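Local atomic coordinates of alginate lyase AlgAT5 (Defluviitalea, PDB entry 5ZQI), a protein that probably cleaves the glycosidic bonds of alginate by beta-elimination, acting as a family 7 polysaccharide lyase. Residues K208-G213 and K217-G222; V173-L178 and Y242-T247; L183-D188 and L224-N229. One frame throughout, in Å; residues are numbered along the deposited sequence.

Contact 1: K208-G213 and K217-G222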
loop_
_atom_site.group_PDB
_atom_site.type_symbol
_atom_site.label_atom_id
_atom_site.label_comp_id
_atom_site.label_asym_id
_atom_site.label_seq_id
_atom_site.Cartn_x
_atom_site.Cartn_y
_atom_site.Cartn_z
ATOM N N LYS A 208 5.502 10.385 1.267
ATOM C CA LYS A 208 4.427 11.266 0.829
ATOM C C LYS A 208 4.391 11.301 -0.696
ATOM O O LYS A 208 5.421 11.511 -1.346
ATOM C CB LYS A 208 4.609 12.684 1.387
ATOM C CG LYS A 208 3.537 13.657 0.939
ATOM C CD LYS A 208 3.579 15.001 1.654
ATOM C CE LYS A 208 4.849 15.755 1.371
ATOM N NZ LYS A 208 4.697 17.169 1.825
ATOM N N ILE A 209 3.202 11.114 -1.258
ATOM C CA ILE A 209 2.952 11.122 -2.693
ATOM C C ILE A 209 1.984 12.263 -2.970
ATOM O O ILE A 209 0.924 12.334 -2.336
ATOM C CB ILE A 209 2.370 9.780 -3.168
ATOM C CG1 ILE A 209 3.298 8.625 -2.799
ATOM C CG2 ILE A 209 2.107 9.856 -4.691
ATOM C CD1 ILE A 209 2.711 7.256 -3.112
ATOM N N VAL A 210 2.354 13.161 -3.895
ATOM C CA VAL A 210 1.538 14.312 -4.261
ATOM C C VAL A 210 1.371 14.329 -5.773
ATOM O O VAL A 210 2.353 14.486 -6.511
ATOM C CB VAL A 210 2.159 15.640 -3.787
ATOM C CG1 VAL A 210 1.252 16.811 -4.174
ATOM C CG2 VAL A 210 2.429 15.620 -2.321
ATOM N N ALA A 211 0.137 14.234 -6.231
ATOM C CA ALA A 211 -0.204 14.313 -7.651
ATOM C C ALA A 211 -0.939 15.623 -7.916
ATOM O O ALA A 211 -1.973 15.888 -7.293
ATOM C CB ALA A 211 -1.074 13.130 -8.052
ATOM N N SER A 212 -0.445 16.417 -8.864
ATOM C CA SER A 212 -0.965 17.738 -9.157
ATOM C C SER A 212 -0.183 18.279 -10.352
ATOM O O SER A 212 1.003 18.005 -10.508
ATOM C CB SER A 212 -0.806 18.662 -7.952
ATOM O OG SER A 212 -1.464 19.886 -8.156
ATOM N N GLY A 213 -0.879 19.041 -11.186
ATOM C CA GLY A 213 -0.202 19.771 -12.251
ATOM C C GLY A 213 0.389 18.906 -13.334
ATOM O O GLY A 213 1.280 19.345 -14.049
ATOM N N LYS A 217 4.945 13.823 -7.329
ATOM C CA LYS A 217 6.099 14.000 -6.457
ATOM C C LYS A 217 6.079 12.951 -5.350
ATOM O O LYS A 217 5.021 12.644 -4.791
ATOM C CB LYS A 217 6.103 15.406 -5.846
ATOM C CG LYS A 217 6.403 16.485 -6.844
ATOM C CD LYS A 217 6.335 17.878 -6.232
ATOM C CE LYS A 217 6.748 18.934 -7.268
ATOM N NZ LYS A 217 6.467 20.321 -6.798
ATOM N N VAL A 218 7.257 12.400 -5.026
ATOM C CA VAL A 218 7.407 11.459 -3.913
ATOM C C VAL A 218 8.502 11.967 -2.989
ATOM O O VAL A 218 9.611 12.265 -3.448
ATOM C CB VAL A 218 7.738 10.038 -4.402
ATOM C CG1 VAL A 218 7.745 9.047 -3.235
ATOM C CG2 VAL A 218 6.707 9.566 -5.443
ATOM N N TYR A 219 8.198 12.007 -1.697
ATOM C CA TYR A 219 9.089 12.402 -0.626
ATOM C C TYR A 219 9.344 11.213 0.296
ATOM O O TYR A 219 8.454 10.375 0.521
ATOM C CB TYR A 219 8.495 13.550 0.203
ATOM C CG TYR A 219 8.113 14.813 -0.534
ATOM C CD1 TYR A 219 6.980 14.852 -1.345
ATOM C CD2 TYR A 219 8.889 15.962 -0.441
ATOM C CE1 TYR A 219 6.622 16.001 -2.024
ATOM C CE2 TYR A 219 8.529 17.109 -1.116
ATOM C CZ TYR A 219 7.399 17.124 -1.894
ATOM O OH TYR A 219 7.085 18.298 -2.557
ATOM N N TYR A 220 10.554 11.171 0.851
ATOM C CA TYR A 220 10.982 10.181 1.824
ATOM C C TYR A 220 11.499 10.918 3.052
ATOM O O TYR A 220 12.472 11.672 2.972
ATOM C CB TYR A 220 12.075 9.276 1.226
ATOM C CG TYR A 220 12.583 8.157 2.106
ATOM C CD1 TYR A 220 11.778 7.104 2.469
ATOM C CD2 TYR A 220 13.880 8.152 2.552
ATOM C CE1 TYR A 220 12.248 6.083 3.251
ATOM C CE2 TYR A 220 14.364 7.124 3.355
ATOM C CZ TYR A 220 13.556 6.093 3.685
ATOM O OH TYR A 220 14.040 5.067 4.460
ATOM N N ASN A 221 10.806 10.741 4.177
ATOM C CA ASN A 221 11.116 11.495 5.403
ATOM C C ASN A 221 11.262 12.986 5.123
ATOM O O ASN A 221 12.135 13.666 5.681
ATOM C CB ASN A 221 12.378 10.949 6.070
ATOM C CG ASN A 221 12.196 9.522 6.543
ATOM O OD1 ASN A 221 11.096 9.124 6.947
ATOM N ND2 ASN A 221 13.264 8.752 6.516
ATOM N N GLY A 222 10.388 13.504 4.260
ATOM C CA GLY A 222 10.337 14.924 4.014
ATOM C C GLY A 222 11.180 15.429 2.864
ATOM O O GLY A 222 11.018 16.592 2.465
#
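Lys208 and Tyr219 sit opposite each other in the antiparallel beta hairpin made by strands 205-212 and 215-220 of the beta-sandwich. Their side chains run side by side and point the same way, so the lysine travels along the phenol instead of crossing it. Lys208 CE lies over one face of the ring, displaced toward the rim, and comes within 3.6 Å of Tyr219 CD1. Further out, Lys208 NZ is 4.5 Å from the centroid of the Tyr219 ring and only 10° off its normal, which adds a cation-pi interaction to the CH-pi contact of the methylene. A bend at chi3 (64°) in an otherwise extended lysine chain carries these last atoms over the ring. Val210 CG2 reaches the same ring obliquely, 4.2 Å from Tyr219 CE1.

Underneath, the backbones hold this pairing in place. Lys208 and Tyr219 exchange two hydrogen bonds, as do Val210 and Lys217; in the second pair the bond from Lys217 N to Val210 O is almost straight, at 175°. Between them Ile209 and Val218 form a non-hydrogen-bonded pair with their CA atoms 4.6 Å apart. These two turn to the other face of the sheet, where Ile209 CG1 meets Val218 CG2 at 4.4 Å and both side chains pack on Ile174 and Ile176 of strand 172-179, inside the sandwich.

On the partly exposed face, Thr144 and Ile146 of strand 142-153 touch Lys208 from one neighbouring strand, while Leu224 of strand 223-229 touches Tyr219 from another. The carbonyl oxygen Lys208 O has a double role: Tyr219 N bonds to it at 2.8 Å within the carbonyl plane, and Val218 CA brings a CA-H...O contact to it at 3.2 Å.

Contact 2: V173-L178 and Y242-T247. With SO4 (sulfate ion), chain B.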
loop_
_atom_site.group_PDB
_atom_site.type_symbol
_atom_site.label_atom_id
_atom_site.label_comp_id
_atom_site.label_asym_id
_atom_site.label_seq_id
_atom_site.Cartn_x
_atom_site.Cartn_y
_atom_site.Cartn_z
ATOM N N VAL A 173 0.254 3.073 -11.440
ATOM C CA VAL A 173 0.849 4.289 -11.978
ATOM C C VAL A 173 2.224 4.461 -11.341
ATOM O O VAL A 173 3.238 4.525 -12.044
ATOM C CB VAL A 173 -0.077 5.486 -11.728
ATOM C CG1 VAL A 173 0.589 6.780 -12.241
ATOM C CG2 VAL A 173 -1.427 5.332 -12.446
ATOM N N ILE A 174 2.283 4.483 -10.016
ATOM C CA ILE A 174 3.546 4.289 -9.311
ATOM C C ILE A 174 3.325 3.352 -8.129
ATOM O O ILE A 174 2.221 3.224 -7.599
ATOM C CB ILE A 174 4.201 5.605 -8.822
ATOM C CG1 ILE A 174 3.325 6.315 -7.802
ATOM C CG2 ILE A 174 4.576 6.508 -9.979
ATOM C CD1 ILE A 174 4.120 7.276 -6.895
ATOM N N MET A 175 4.416 2.699 -7.709
ATOM C CA MET A 175 4.420 1.860 -6.527
ATOM C C MET A 175 5.660 2.137 -5.681
ATOM O O MET A 175 6.756 2.368 -6.210
ATOM C CB MET A 175 4.377 0.355 -6.865
ATOM C CG MET A 175 3.197 -0.043 -7.752
ATOM S SD MET A 175 2.848 -1.798 -7.815
ATOM C CE MET A 175 4.393 -2.357 -8.509
ATOM N N ILE A 176 5.470 2.120 -4.365
ATOM C CA ILE A 176 6.557 2.181 -3.398
ATOM C C ILE A 176 7.009 0.750 -3.140
ATOM O O ILE A 176 6.269 -0.040 -2.560
ATOM C CB ILE A 176 6.112 2.883 -2.112
ATOM C CG1 ILE A 176 5.429 4.225 -2.426
ATOM C CG2 ILE A 176 7.319 3.080 -1.159
ATOM C CD1 ILE A 176 6.262 5.235 -3.214
ATOM N N ARG A 177 8.238 0.431 -3.528
ATOM C CA ARG A 177 8.690 -0.950 -3.641
ATOM C C ARG A 177 9.973 -1.143 -2.845
ATOM O O ARG A 177 10.906 -0.338 -2.941
ATOM C CB ARG A 177 8.915 -1.295 -5.103
ATOM C CG ARG A 177 9.176 -2.762 -5.383
ATOM C CD ARG A 177 9.060 -3.036 -6.908
ATOM N NE ARG A 177 9.381 -4.434 -7.179
ATOM C CZ ARG A 177 8.594 -5.306 -7.792
ATOM N NH1 ARG A 177 7.456 -4.918 -8.326
ATOM N NH2 ARG A 177 8.997 -6.550 -7.919
ATOM N N LEU A 178 10.033 -2.238 -2.097
ATOM C CA LEU A 178 11.245 -2.667 -1.401
ATOM C C LEU A 178 11.692 -3.995 -1.991
ATOM O O LEU A 178 10.907 -4.944 -2.045
ATOM C CB LEU A 178 11.016 -2.801 0.095
ATOM C CG LEU A 178 12.288 -3.158 0.867
ATOM C CD1 LEU A 178 13.307 -2.045 0.940
ATOM C CD2 LEU A 178 11.891 -3.629 2.285
ATOM N N TYR A 242 1.444 -5.561 -0.418
ATOM C CA TYR A 242 1.252 -6.224 -1.719
ATOM C C TYR A 242 2.518 -7.026 -1.973
ATOM O O TYR A 242 3.557 -6.471 -2.357
ATOM C CB TYR A 242 0.968 -5.187 -2.794
ATOM C CG TYR A 242 0.614 -5.689 -4.168
ATOM C CD1 TYR A 242 0.129 -6.979 -4.379
ATOM C CD2 TYR A 242 0.749 -4.854 -5.260
ATOM C CE1 TYR A 242 -0.225 -7.415 -5.651
ATOM C CE2 TYR A 242 0.414 -5.283 -6.509
ATOM C CZ TYR A 242 -0.076 -6.547 -6.694
ATOM O OH TYR A 242 -0.409 -6.981 -7.985
ATOM N N THR A 243 2.457 -8.321 -1.664
ATOM C CA THR A 243 3.645 -9.177 -1.687
ATOM C C THR A 243 3.966 -9.619 -3.105
ATOM O O THR A 243 3.176 -10.336 -3.720
ATOM C CB THR A 243 3.424 -10.381 -0.785
ATOM O OG1 THR A 243 3.151 -9.892 0.547
ATOM C CG2 THR A 243 4.661 -11.264 -0.735
ATOM N N GLN A 244 5.141 -9.245 -3.623
ATOM C CA GLN A 244 5.471 -9.544 -5.026
ATOM C C GLN A 244 6.177 -10.891 -5.150
ATOM O O GLN A 244 7.236 -11.015 -5.755
ATOM C CB GLN A 244 6.316 -8.443 -5.650
ATOM C CG GLN A 244 5.795 -7.052 -5.424
ATOM C CD GLN A 244 4.539 -6.780 -6.180
ATOM O OE1 GLN A 244 4.575 -6.666 -7.402
ATOM N NE2 GLN A 244 3.426 -6.653 -5.472
ATOM N N SER A 245 5.580 -11.920 -4.575
ATOM C CA SER A 245 6.063 -13.277 -4.771
ATOM C C SER A 245 4.902 -14.243 -4.640
ATOM O O SER A 245 3.808 -13.878 -4.213
ATOM C CB SER A 245 7.190 -13.612 -3.797
ATOM O OG SER A 245 7.763 -14.828 -4.233
ATOM N N ASN A 246 5.149 -15.476 -5.050
ATOM C CA ASN A 246 4.196 -16.579 -4.975
ATOM C C ASN A 246 5.001 -17.868 -5.111
ATOM O O ASN A 246 6.233 -17.845 -5.213
ATOM C CB ASN A 246 3.109 -16.393 -6.036
ATOM C CG ASN A 246 3.669 -16.365 -7.457
ATOM O OD1 ASN A 246 4.540 -17.147 -7.788
ATOM N ND2 ASN A 246 3.182 -15.445 -8.278
ATOM N N THR A 247 4.318 -19.009 -5.059
ATOM C CA THR A 247 5.059 -20.267 -5.051
ATOM C C THR A 247 5.768 -20.547 -6.379
ATOM O O THR A 247 6.753 -21.289 -6.381
ATOM C CB THR A 247 4.167 -21.467 -4.701
ATOM O OG1 THR A 247 3.135 -21.617 -5.687
ATOM C CG2 THR A 247 3.568 -21.308 -3.316
HETATM S S SO4 B . 7.739 -8.558 -11.024
HETATM O O1 SO4 B . 9.017 -9.097 -11.489
HETATM O O2 SO4 B . 7.481 -7.263 -11.652
HETATM O O3 SO4 B . 6.664 -9.492 -11.345
HETATM O O4 SO4 B . 7.781 -8.348 -9.578
HETATM O O HOH W 1 5.700 -6.654 -9.645
#
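Gln244 CG covers one face of the Arg177 guanidinium, 3.7 Å above its plane and toward the rim. Around the edge of that group, in its plane, lie Met175 CE, a water and the sulfate oxygen O4. Arg177 NH2 donates to sulfate O4 at 2.7 Å (162°), and Arg177 NH1 donates to the water at 2.8 Å. The amide of Gln244 stands 78° to the guanidinium. Bent at chi2 (-70°), the glutamine chain folds back so that its NE2 hangs over the centre of the Tyr242 ring and donates to Tyr242 O at 3.1 Å, striking that carbonyl from above its plane. Met175 SD approaches the same ring at its edge, 4.4 Å from Tyr242 CE2.

Strands 172-179 and 241-243 both pair with strand 160-167 in the larger sheet of the sandwich, and Gln244 follows 241-243 at the centre of an inverse gamma turn. Tyr242 and Gln244 fall within a signature sequence of family 7 lyases, consistent with a place in the substrate groove. The sulfate, probably from the crystallisation liquor, also binds Tyr118 and Lys158, consistent with a site that accepts an anion. With an alanine in place of Gln244, the guanidinium face would probably lose its methylene cover and Tyr242 O its amide donor. Salt bridges to Glu179 through NE and to Glu186 through NH1 hold Arg177, while Tyr242 OH bonds to Ser116 OG.

Contact 3: L183-D188 and L224-N229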
loop_
_atom_site.group_PDB
_atom_site.type_symbol
_atom_site.label_atom_id
_atom_site.label_comp_id
_atom_site.label_asym_id
_atom_site.label_seq_id
_atom_site.Cartn_x
_atom_site.Cartn_y
_atom_site.Cartn_z
ATOM N N LEU A 183 14.862 0.440 -1.388
ATOM C CA LEU A 183 13.539 1.054 -1.380
ATOM C C LEU A 183 13.500 2.115 -2.470
ATOM O O LEU A 183 14.336 3.016 -2.476
ATOM C CB LEU A 183 13.286 1.658 -0.004
ATOM C CG LEU A 183 11.904 2.223 0.213
ATOM C CD1 LEU A 183 10.819 1.152 0.297
ATOM C CD2 LEU A 183 11.801 3.095 1.480
ATOM N N PHE A 184 12.527 2.011 -3.386
ATOM C CA PHE A 184 12.506 2.851 -4.569
ATOM C C PHE A 184 11.080 3.005 -5.074
ATOM O O PHE A 184 10.158 2.334 -4.618
ATOM C CB PHE A 184 13.429 2.285 -5.672
ATOM C CG PHE A 184 13.046 0.925 -6.177
ATOM C CD1 PHE A 184 13.513 -0.205 -5.557
ATOM C CD2 PHE A 184 12.230 0.785 -7.290
ATOM C CE1 PHE A 184 13.170 -1.467 -6.017
ATOM C CE2 PHE A 184 11.870 -0.480 -7.758
ATOM C CZ PHE A 184 12.354 -1.598 -7.128
ATOM N N VAL A 185 10.901 3.957 -5.981
ATOM C CA VAL A 185 9.632 4.182 -6.663
ATOM C C VAL A 185 9.708 3.482 -8.006
ATOM O O VAL A 185 10.661 3.709 -8.780
ATOM C CB VAL A 185 9.321 5.681 -6.842
ATOM C CG1 VAL A 185 7.940 5.855 -7.409
ATOM C CG2 VAL A 185 9.510 6.422 -5.561
ATOM N N GLU A 186 8.718 2.623 -8.279
ATOM C CA GLU A 186 8.605 1.883 -9.532
ATOM C C GLU A 186 7.435 2.412 -10.355
ATOM O O GLU A 186 6.388 2.793 -9.812
ATOM C CB GLU A 186 8.404 0.389 -9.252
ATOM C CG GLU A 186 8.718 -0.500 -10.430
ATOM C CD GLU A 186 8.396 -1.978 -10.183
ATOM O OE1 GLU A 186 7.188 -2.312 -10.014
ATOM O OE2 GLU A 186 9.320 -2.795 -10.160
ATOM N N GLY A 187 7.636 2.487 -11.671
ATOM C CA GLY A 187 6.585 2.791 -12.610
ATOM C C GLY A 187 6.788 1.988 -13.875
ATOM O O GLY A 187 7.910 1.900 -14.374
ATOM N N ASP A 188 5.712 1.399 -14.391
ATOM C CA ASP A 188 5.768 0.569 -15.603
ATOM C C ASP A 188 6.824 -0.524 -15.452
ATOM O O ASP A 188 7.529 -0.884 -16.401
ATOM C CB ASP A 188 6.037 1.417 -16.850
ATOM C CG ASP A 188 4.906 2.381 -17.142
ATOM O OD1 ASP A 188 3.744 2.040 -16.836
ATOM O OD2 ASP A 188 5.178 3.480 -17.667
ATOM N N LEU A 224 12.408 15.489 -1.042
ATOM C CA LEU A 224 11.885 15.201 -2.372
ATOM C C LEU A 224 12.850 14.272 -3.097
ATOM O O LEU A 224 14.032 14.596 -3.259
ATOM C CB LEU A 224 11.681 16.492 -3.158
ATOM C CG LEU A 224 11.113 16.311 -4.571
ATOM C CD1 LEU A 224 9.672 15.833 -4.579
ATOM C CD2 LEU A 224 11.249 17.666 -5.314
ATOM N N LYS A 225 12.345 13.117 -3.524
ATOM C CA LYS A 225 13.172 12.127 -4.210
ATOM C C LYS A 225 12.821 11.916 -5.676
ATOM O O LYS A 225 13.669 11.424 -6.428
ATOM C CB LYS A 225 13.075 10.776 -3.498
ATOM C CG LYS A 225 13.532 10.802 -2.068
ATOM C CD LYS A 225 15.035 10.871 -2.002
ATOM C CE LYS A 225 15.522 10.573 -0.596
ATOM N NZ LYS A 225 17.009 10.744 -0.550
ATOM N N LEU A 226 11.631 12.327 -6.112
ATOM C CA LEU A 226 11.174 12.121 -7.483
ATOM C C LEU A 226 10.137 13.174 -7.832
ATOM O O LEU A 226 9.231 13.444 -7.036
ATOM C CB LEU A 226 10.543 10.734 -7.666
ATOM C CG LEU A 226 9.844 10.464 -9.015
ATOM C CD1 LEU A 226 10.804 10.425 -10.181
ATOM C CD2 LEU A 226 9.104 9.138 -8.846
ATOM N N THR A 227 10.286 13.764 -9.014
ATOM C CA THR A 227 9.247 14.530 -9.697
ATOM C C THR A 227 9.053 13.912 -11.079
ATOM O O THR A 227 9.994 13.869 -11.880
ATOM C CB THR A 227 9.640 15.996 -9.800
ATOM O OG1 THR A 227 9.960 16.505 -8.500
ATOM C CG2 THR A 227 8.476 16.830 -10.343
ATOM N N TYR A 228 7.847 13.405 -11.340
ATOM C CA TYR A 228 7.582 12.515 -12.474
ATOM C C TYR A 228 6.399 13.009 -13.282
ATOM O O TYR A 228 5.291 13.097 -12.760
ATOM C CB TYR A 228 7.346 11.100 -11.928
ATOM C CG TYR A 228 6.938 10.013 -12.874
ATOM C CD1 TYR A 228 7.701 9.689 -13.974
ATOM C CD2 TYR A 228 5.783 9.281 -12.631
ATOM C CE1 TYR A 228 7.302 8.661 -14.824
ATOM C CE2 TYR A 228 5.393 8.256 -13.465
ATOM C CZ TYR A 228 6.159 7.957 -14.563
ATOM O OH TYR A 228 5.755 6.925 -15.386
ATOM N N ASN A 229 6.644 13.346 -14.547
ATOM C CA ASN A 229 5.550 13.775 -15.408
ATOM C C ASN A 229 4.560 12.639 -15.640
ATOM O O ASN A 229 4.941 11.540 -16.047
ATOM C CB ASN A 229 6.073 14.240 -16.763
ATOM C CG ASN A 229 6.894 15.496 -16.684
ATOM O OD1 ASN A 229 6.750 16.287 -15.737
ATOM N ND2 ASN A 229 7.762 15.690 -17.661
#
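Val185 and Leu226 are the nearest pair of backbone positions, yet their CA atoms are 8.1 Å apart: strands 182-187 and 223-229 lie in different sheets of the sandwich, and nearly all of the meeting is done by side chains. The main touch is between methyl groups, Val185 CG1 lying 3.8 Å from Leu226 CD2, with Val185 CB only slightly farther from that methyl. The two side chains run at a slant to one another. In Leu226, chi1 of 172° swings the branch toward the valine, and the second torsion leaves CD2 foremost. A classic beta bulge, with Lys225 and Leu226 both facing Val218, shapes the backbone where this leucine begins.

Farther along, Tyr228 reaches over toward the end of the other strand, where its segment partly covers the backbone of Gly187. Asp188 OD2 stays 4.2 Å from Tyr228 OH, too long for a bond, and its carboxylate is turned 73° from the ring. A weak hydrogen bond links that hydroxyl to Lys230 NZ.

Strand 190-194, the hairpin partner of 182-187, shares in the join: Ala193 touches Leu226 and Leu192 touches Tyr228. Leu195, just past that strand, packs on Val185, while strand 215-220 flanks segment 224-229 within the smaller sheet.

Of the segments here, 173-178 and 183-188 come first from the N terminus, as neighbouring strands of the larger sheet; 208-213, 217-222 and 224-229 follow in the smaller one, and 242-247 leads out of the larger sheet again. The contacts are therefore nested without crossing: contact 1 closes a tight hairpin, contact 3 a wider loop around it, and contact 2 the widest around both. Contact 1 stays within the smaller sheet, contact 2 joins a strand of the larger sheet to the end of another and the turn after it, and contact 3 bridges the two sheets. Backbone bonds of Met175 with Glu186 and Arg177 with Phe184 tie contact 2 to contact 3.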